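Local atomic coordinates of SusD homolog (Bacteroides thetaiotaomicron, PDB entry 3EHM), a protein that probably binds mucin O-glycans at the cell surface of a gut symbiont, as a SusD-type outer membrane lipoprotein involved in their utilization. Residues 51-56 against 265-270; 122-127 against 184-189; 370-375 against 386-391. One frame throughout, in Å; residues are numbered along the deposited sequence.

Contact 1. Residues 51-56 against 265-270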
# COMPACT_ATOMS: atom_id res chain seq x y z
N ASP A 51 10.60 -9.56 6.45
CA ASP A 51 9.15 -9.41 6.57
C ASP A 51 8.62 -8.42 5.53
O ASP A 51 7.60 -8.67 4.89
CB ASP A 51 8.77 -8.92 7.97
CG ASP A 51 9.10 -9.93 9.06
OD1 ASP A 51 8.92 -9.59 10.24
OD2 ASP A 51 9.53 -11.06 8.75
N LEU A 52 9.30 -7.28 5.37
CA LEU A 52 8.88 -6.26 4.42
C LEU A 52 8.92 -6.79 2.99
O LEU A 52 8.15 -6.35 2.13
CB LEU A 52 9.77 -5.03 4.53
CG LEU A 52 9.30 -3.82 3.71
CD1 LEU A 52 7.97 -3.32 4.27
CD2 LEU A 52 10.34 -2.73 3.75
N GLN A 53 9.83 -7.72 2.72
CA GLN A 53 9.92 -8.31 1.39
C GLN A 53 8.61 -9.01 1.09
O GLN A 53 8.03 -8.87 0.00
CB GLN A 53 11.04 -9.36 1.34
CG GLN A 53 12.37 -8.84 0.84
CD GLN A 53 13.34 -9.96 0.52
OE1 GLN A 53 14.26 -9.79 -0.29
NE2 GLN A 53 13.14 -11.11 1.15
N ASN A 54 8.14 -9.76 2.08
CA ASN A 54 6.91 -10.54 1.99
C ASN A 54 5.66 -9.68 1.82
O ASN A 54 4.76 -10.03 1.06
CB ASN A 54 6.78 -11.41 3.25
CG ASN A 54 5.51 -12.24 3.28
OD1 ASN A 54 4.73 -12.17 4.24
ND2 ASN A 54 5.30 -13.03 2.23
N THR A 55 5.61 -8.55 2.52
CA THR A 55 4.44 -7.68 2.45
C THR A 55 4.47 -6.62 1.36
O THR A 55 3.46 -6.38 0.70
CB THR A 55 4.21 -6.95 3.79
OG1 THR A 55 5.27 -6.00 4.01
CG2 THR A 55 4.19 -7.93 4.95
N ASP A 56 5.63 -5.99 1.18
CA ASP A 56 5.75 -4.89 0.22
C ASP A 56 6.70 -4.99 -0.97
O ASP A 56 6.32 -4.71 -2.11
CB ASP A 56 6.14 -3.61 0.98
CG ASP A 56 5.04 -3.08 1.88
OD1 ASP A 56 4.51 -3.83 2.74
OD2 ASP A 56 4.71 -1.88 1.74
N ASN A 265 20.12 -3.35 -0.40
CA ASN A 265 21.58 -3.40 -0.32
C ASN A 265 22.22 -4.71 0.11
O ASN A 265 23.27 -5.09 -0.41
CB ASN A 265 22.10 -2.29 0.59
CG ASN A 265 21.70 -0.91 0.12
OD1 ASN A 265 21.76 -0.61 -1.08
ND2 ASN A 265 21.29 -0.06 1.05
N GLU A 266 21.61 -5.41 1.07
CA GLU A 266 22.18 -6.66 1.55
C GLU A 266 22.00 -7.82 0.57
O GLU A 266 22.97 -8.47 0.19
CB GLU A 266 21.57 -7.03 2.90
CG GLU A 266 21.89 -6.06 4.03
CD GLU A 266 23.39 -5.85 4.23
OE1 GLU A 266 24.15 -6.84 4.16
OE2 GLU A 266 23.80 -4.69 4.47
N TYR A 267 20.76 -8.06 0.17
CA TYR A 267 20.46 -9.16 -0.74
C TYR A 267 20.57 -8.77 -2.21
O TYR A 267 20.66 -9.64 -3.09
CB TYR A 267 19.05 -9.70 -0.47
CG TYR A 267 18.77 -10.07 0.98
CD1 TYR A 267 19.74 -10.70 1.76
CD2 TYR A 267 17.52 -9.85 1.54
CE1 TYR A 267 19.47 -11.08 3.08
CE2 TYR A 267 17.23 -10.23 2.85
CZ TYR A 267 18.21 -10.85 3.61
OH TYR A 267 17.92 -11.25 4.90
N ASN A 268 20.55 -7.46 -2.49
CA ASN A 268 20.63 -6.96 -3.86
C ASN A 268 19.49 -7.52 -4.69
O ASN A 268 19.68 -7.92 -5.85
CB ASN A 268 21.97 -7.36 -4.48
CG ASN A 268 23.13 -6.61 -3.88
OD1 ASN A 268 24.08 -7.20 -3.37
ND2 ASN A 268 23.05 -5.28 -3.92
N GLU A 269 18.29 -7.54 -4.10
CA GLU A 269 17.12 -8.08 -4.77
C GLU A 269 16.06 -7.05 -5.15
O GLU A 269 15.32 -7.26 -6.11
CB GLU A 269 16.50 -9.19 -3.91
CG GLU A 269 17.49 -10.34 -3.63
CD GLU A 269 16.93 -11.42 -2.71
OE1 GLU A 269 16.25 -11.08 -1.72
OE2 GLU A 269 17.18 -12.62 -2.97
N THR A 270 15.98 -5.95 -4.42
CA THR A 270 14.97 -4.94 -4.74
C THR A 270 15.53 -3.77 -5.54
O THR A 270 16.46 -3.09 -5.10
CB THR A 270 14.28 -4.42 -3.47
OG1 THR A 270 13.54 -5.49 -2.88
CG2 THR A 270 13.33 -3.28 -3.81

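Contact 2. Residues 122-127 against 184-189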
# COMPACT_ATOMS: atom_id res chain seq x y z
N LEU A 122 -6.57 2.67 24.54
CA LEU A 122 -7.17 1.57 23.80
C LEU A 122 -7.64 2.01 22.42
O LEU A 122 -7.43 1.30 21.44
CB LEU A 122 -8.34 0.97 24.59
CG LEU A 122 -9.16 -0.12 23.87
CD1 LEU A 122 -8.26 -1.26 23.45
CD2 LEU A 122 -10.26 -0.63 24.79
N GLU A 123 -8.28 3.17 22.34
CA GLU A 123 -8.77 3.65 21.04
C GLU A 123 -7.62 3.98 20.09
O GLU A 123 -7.73 3.78 18.89
CB GLU A 123 -9.68 4.87 21.21
CG GLU A 123 -11.02 4.56 21.89
CD GLU A 123 -11.70 3.31 21.34
OE1 GLU A 123 -11.69 3.09 20.11
OE2 GLU A 123 -12.26 2.54 22.15
N ILE A 124 -6.51 4.47 20.63
CA ILE A 124 -5.35 4.77 19.79
C ILE A 124 -4.81 3.43 19.30
O ILE A 124 -4.44 3.28 18.13
CB ILE A 124 -4.26 5.54 20.58
CG1 ILE A 124 -4.75 6.97 20.85
CG2 ILE A 124 -2.94 5.56 19.80
CD1 ILE A 124 -3.85 7.78 21.76
N ALA A 125 -4.79 2.45 20.19
CA ALA A 125 -4.32 1.11 19.83
C ALA A 125 -5.25 0.53 18.77
O ALA A 125 -4.81 -0.18 17.86
CB ALA A 125 -4.30 0.22 21.07
N ASN A 126 -6.54 0.83 18.88
CA ASN A 126 -7.52 0.34 17.92
C ASN A 126 -7.27 0.93 16.52
O ASN A 126 -7.43 0.25 15.51
CB ASN A 126 -8.95 0.66 18.38
CG ASN A 126 -9.43 -0.26 19.50
OD1 ASN A 126 -8.90 -1.35 19.69
ND2 ASN A 126 -10.46 0.18 20.23
N ILE A 127 -6.88 2.20 16.47
CA ILE A 127 -6.60 2.84 15.18
C ILE A 127 -5.39 2.16 14.53
O ILE A 127 -5.42 1.81 13.35
CB ILE A 127 -6.30 4.34 15.35
CG1 ILE A 127 -7.56 5.06 15.86
CG2 ILE A 127 -5.83 4.94 14.02
CD1 ILE A 127 -7.32 6.52 16.22
N SER A 184 -2.04 15.20 26.16
CA SER A 184 -1.20 14.21 25.49
C SER A 184 -1.41 12.81 26.05
O SER A 184 -1.68 12.64 27.24
CB SER A 184 0.27 14.60 25.62
OG SER A 184 0.51 15.87 25.02
N VAL A 185 -1.28 11.80 25.19
CA VAL A 185 -1.46 10.42 25.60
C VAL A 185 -0.30 9.54 25.11
O VAL A 185 -0.02 9.48 23.91
CB VAL A 185 -2.79 9.85 25.05
CG1 VAL A 185 -2.87 8.35 25.32
CG2 VAL A 185 -3.96 10.57 25.69
N MSE A 186 0.37 8.88 26.05
CA MSE A 186 1.50 8.00 25.74
C MSE A 186 2.57 8.62 24.85
O MSE A 186 3.13 7.94 23.99
CB MSE A 186 1.00 6.72 25.06
CG MSE A 186 0.45 5.66 25.99
SE MSE A 186 0.24 4.03 25.00
CE MSE A 186 -1.04 4.65 23.68
N ALA A 187 2.87 9.90 25.06
CA ALA A 187 3.88 10.57 24.24
C ALA A 187 5.20 9.81 24.15
O ALA A 187 5.78 9.70 23.07
CB ALA A 187 4.13 11.98 24.79
N GLN A 188 5.68 9.31 25.28
CA GLN A 188 6.95 8.59 25.31
C GLN A 188 6.99 7.35 24.42
O GLN A 188 8.06 6.97 23.94
CB GLN A 188 7.28 8.18 26.76
CG GLN A 188 8.55 7.34 26.87
CD GLN A 188 8.91 7.00 28.31
OE1 GLN A 188 9.91 6.31 28.57
NE2 GLN A 188 8.11 7.47 29.25
N TYR A 189 5.84 6.72 24.20
CA TYR A 189 5.79 5.51 23.39
C TYR A 189 5.13 5.70 22.03
O TYR A 189 4.96 4.74 21.28
CB TYR A 189 5.06 4.41 24.16
CG TYR A 189 5.60 4.19 25.55
CD1 TYR A 189 4.91 4.67 26.67
CD2 TYR A 189 6.80 3.51 25.75
CE1 TYR A 189 5.41 4.47 27.95
CE2 TYR A 189 7.30 3.31 27.04
CZ TYR A 189 6.60 3.79 28.13
OH TYR A 189 7.08 3.59 29.40

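Contact 3. Residues 370-375 against 386-391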
# COMPACT_ATOMS: atom_id res chain seq x y z
N GLN A 370 -3.91 19.92 -6.32
CA GLN A 370 -3.33 20.20 -5.01
C GLN A 370 -2.64 18.94 -4.46
O GLN A 370 -1.65 19.03 -3.74
CB GLN A 370 -4.39 20.68 -4.02
CG GLN A 370 -3.82 21.02 -2.64
CD GLN A 370 -2.67 22.03 -2.70
OE1 GLN A 370 -1.93 22.21 -1.73
NE2 GLN A 370 -2.52 22.71 -3.84
N GLY A 371 -3.17 17.78 -4.82
CA GLY A 371 -2.58 16.53 -4.38
C GLY A 371 -1.19 16.39 -4.98
O GLY A 371 -0.25 15.97 -4.31
N ILE A 372 -1.05 16.74 -6.26
CA ILE A 372 0.24 16.65 -6.93
C ILE A 372 1.21 17.67 -6.32
O ILE A 372 2.38 17.37 -6.07
CB ILE A 372 0.11 16.91 -8.44
CG1 ILE A 372 -0.79 15.85 -9.07
CG2 ILE A 372 1.49 16.88 -9.10
CD1 ILE A 372 -1.08 16.07 -10.55
N ASN A 373 0.71 18.88 -6.08
CA ASN A 373 1.52 19.94 -5.50
C ASN A 373 2.06 19.50 -4.13
O ASN A 373 3.24 19.65 -3.83
CB ASN A 373 0.67 21.20 -5.34
CG ASN A 373 1.46 22.39 -4.81
OD1 ASN A 373 0.94 23.20 -4.06
ND2 ASN A 373 2.72 22.49 -5.23
N ILE A 374 1.17 18.94 -3.31
CA ILE A 374 1.57 18.47 -1.98
C ILE A 374 2.60 17.35 -2.09
O ILE A 374 3.54 17.27 -1.30
CB ILE A 374 0.34 17.97 -1.18
CG1 ILE A 374 -0.50 19.17 -0.72
CG2 ILE A 374 0.78 17.15 0.02
CD1 ILE A 374 0.23 20.09 0.26
N SER A 375 2.43 16.48 -3.08
CA SER A 375 3.37 15.38 -3.25
C SER A 375 4.75 15.91 -3.59
O SER A 375 5.75 15.42 -3.07
CB SER A 375 2.90 14.42 -4.36
OG SER A 375 3.87 13.41 -4.58
N THR A 386 5.00 23.21 -14.41
CA THR A 386 5.45 22.66 -15.69
C THR A 386 4.97 21.23 -15.80
O THR A 386 4.55 20.78 -16.87
CB THR A 386 7.00 22.68 -15.79
OG1 THR A 386 7.46 24.04 -15.76
CG2 THR A 386 7.46 22.01 -17.09
N TYR A 387 5.02 20.50 -14.69
CA TYR A 387 4.57 19.11 -14.67
C TYR A 387 3.07 19.00 -14.94
O TYR A 387 2.64 18.13 -15.69
CB TYR A 387 4.90 18.47 -13.32
CG TYR A 387 4.53 17.01 -13.22
CD1 TYR A 387 3.30 16.62 -12.68
CD2 TYR A 387 5.40 16.02 -13.66
CE1 TYR A 387 2.96 15.27 -12.58
CE2 TYR A 387 5.06 14.67 -13.58
CZ TYR A 387 3.84 14.30 -13.04
OH TYR A 387 3.53 12.97 -12.93
N LEU A 388 2.29 19.90 -14.34
CA LEU A 388 0.84 19.90 -14.50
C LEU A 388 0.34 20.26 -15.89
O LEU A 388 -0.80 19.98 -16.23
CB LEU A 388 0.19 20.85 -13.48
CG LEU A 388 0.16 20.37 -12.02
CD1 LEU A 388 -0.32 21.50 -11.13
CD2 LEU A 388 -0.74 19.16 -11.90
N SER A 389 1.19 20.90 -16.68
CA SER A 389 0.78 21.27 -18.03
C SER A 389 1.34 20.27 -19.05
O SER A 389 1.17 20.45 -20.26
CB SER A 389 1.23 22.69 -18.37
OG SER A 389 2.64 22.82 -18.29
N GLY A 390 1.99 19.23 -18.55
CA GLY A 390 2.56 18.22 -19.43
C GLY A 390 1.51 17.33 -20.07
O GLY A 390 0.53 16.95 -19.42
N THR A 391 1.71 16.99 -21.34
CA THR A 391 0.77 16.15 -22.06
C THR A 391 1.45 14.86 -22.56
O THR A 391 0.97 14.22 -23.50
CB THR A 391 0.18 16.90 -23.27
OG1 THR A 391 1.23 17.21 -24.20
CG2 THR A 391 -0.48 18.20 -22.81

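Contact 1. Residues 51-56 against 265-270
Gln-53, on helix 47-57, faces the backbone that leaves helix 261-266 and enters a short strand, and the nearest CA atoms, those of Gln-53 and Thr-270, are 8.6 Å apart. That gap is bridged by long side chains. Gln-53 reaches out from the helix with its chain extended beyond CG, and its terminal amide comes up to the ring of Tyr-267 and the carboxylate of Glu-269, which lie side by side in front of it. The amide and carboxylate planes are only 23° apart, although the two side chains arrive from nearly perpendicular directions. OE1 of Gln-53 as modelled lies 2.8 Å from OE1 of Glu-269, but the amide is probably turned over; with it turned back the pair may be a hydrogen bond, and its character remains undecided. The end of the same amide approaches the CD2 side of the Tyr-267 ring obliquely, the two planes inclined by 46°.

The turn that presents both partners belongs to the mainly helical SusD fold. Asn-268 is the first residue to leave helical conformation, with a positive phi, and two residues later Thr-270 opens strand 270-272, which pairs antiparallel with strand 67-69. Glu-269 also makes backbone hydrogen bonds with Asn-70 and Ser-263.

Tyr-267 has its CG anti to the carbonyl carbon (chi1 -52°), which sends the ring toward helix 47-57, where its OH is hydrogen-bonded to OD1 of Asn-50. Further along that helix, in a wider pi-type turn, OG1 of Thr-55 gives a 2.6 Å hydrogen bond to OD1 of Asp-56, met on the anti side of the carboxylate. The same OD1 forms a salt bridge with Arg-135 of helix 116-140, so a single carboxylate oxygen serves two partners.

Contact 2. Residues 122-127 against 184-189
Ile-124 meets Val-185 and Met-186 in a buried apolar contact between helix 116-140 and the loop that runs from helix 160-178 to helix 197-215. The two branches of the isoleucine divide the work. CD1, at the end of the longer branch, comes within 3.7 Å of CG1 of Val-185, the two side chains running antiparallel alongside each other. With chi1 at -71°, CG1 of Ile-124 lies beside the backbone N and CG2 opposite it, which leaves CG2 as the branch that CE of Met-186, a selenomethionine, approaches at 4.4 Å, a looser touch.

Phe-29 of helix 23-36 touches both Ile-124 and Met-186, while Trp-200 and Val-197 of helix 197-215 cover Ile-124 and Val-185 respectively. A different side of helix 116-140 is polar: ND2 of Asn-126 donates a nearly straight 3.2 Å hydrogen bond to OE1 of Glu-123, which it meets from above the carboxylate plane, and that oxygen also pairs with Ser-174 of helix 160-178. Between the two segments, by contrast, aliphatic carbons meet with no hydrogen bond among them, and the fit depends on shape and burial.

Contact 3. Residues 370-375 against 386-391
Ile-372 carries the contact to Tyr-387 and Leu-388, whereas Gln-370, Ile-374 and Ser-375 of helix 364-378 face other neighbours. Gln-370, two residues earlier, has its CB pointing away and touches Tyr-348 of helix 344-356. Its carbonyl oxygen accepts the backbone hydrogen bond from N of Ile-374, and Gly-371 does the same for Ser-375.

At Ile-372 the side chain forks toward the second segment. CD1 presses against CD2 of Leu-388 at 3.4 Å, tighter than a usual van der Waals contact. CG2 lies obliquely by the Tyr-387 ring, 4.0 Å from CD1 and 4.1 Å from CE1 of that ring. With CG anti to the backbone N (chi1 -178°), Tyr-387 extends its ring toward helix 364-378.

The fold here is a local return of the chain: a short link joins helix 364-378 to helix 384-388, which packs back on it, within the largely helical SusD fold with its tetratricopeptide-repeat character. Asn-373 leans on Val-384, at the start of that second helix. Ile-374 turns to Ser-345 and Tyr-348. Ser-375 gives its OG to a hydrogen bond with Arg-287, a residue that also reaches the Tyr-387 OH weakly; the stronger partner of that hydroxyl is Gln-440 of helix 429-445.

How the contacts relate
Contact 2 is the one whose touching residues are all buried; in contact 1 Tyr-267, and in contact 3 Leu-388, is partly exposed. Contact 1 is nonetheless the most central, its centre about 15 Å from the centre of the chain, against about 23 Å and 22 Å for contacts 2 and 3. None touches another: their nearest atoms are about 16 to 20 Å apart. Contacts 2 and 3 are alike in chemistry, each resting on one isoleucine whose two branches meet different apolar partners; contact 1 is polar, built on an amide, a carboxylate and a tyrosine. Contact 3 joins neighbouring pieces of chain, whereas contact 1 spans more than 200 residues.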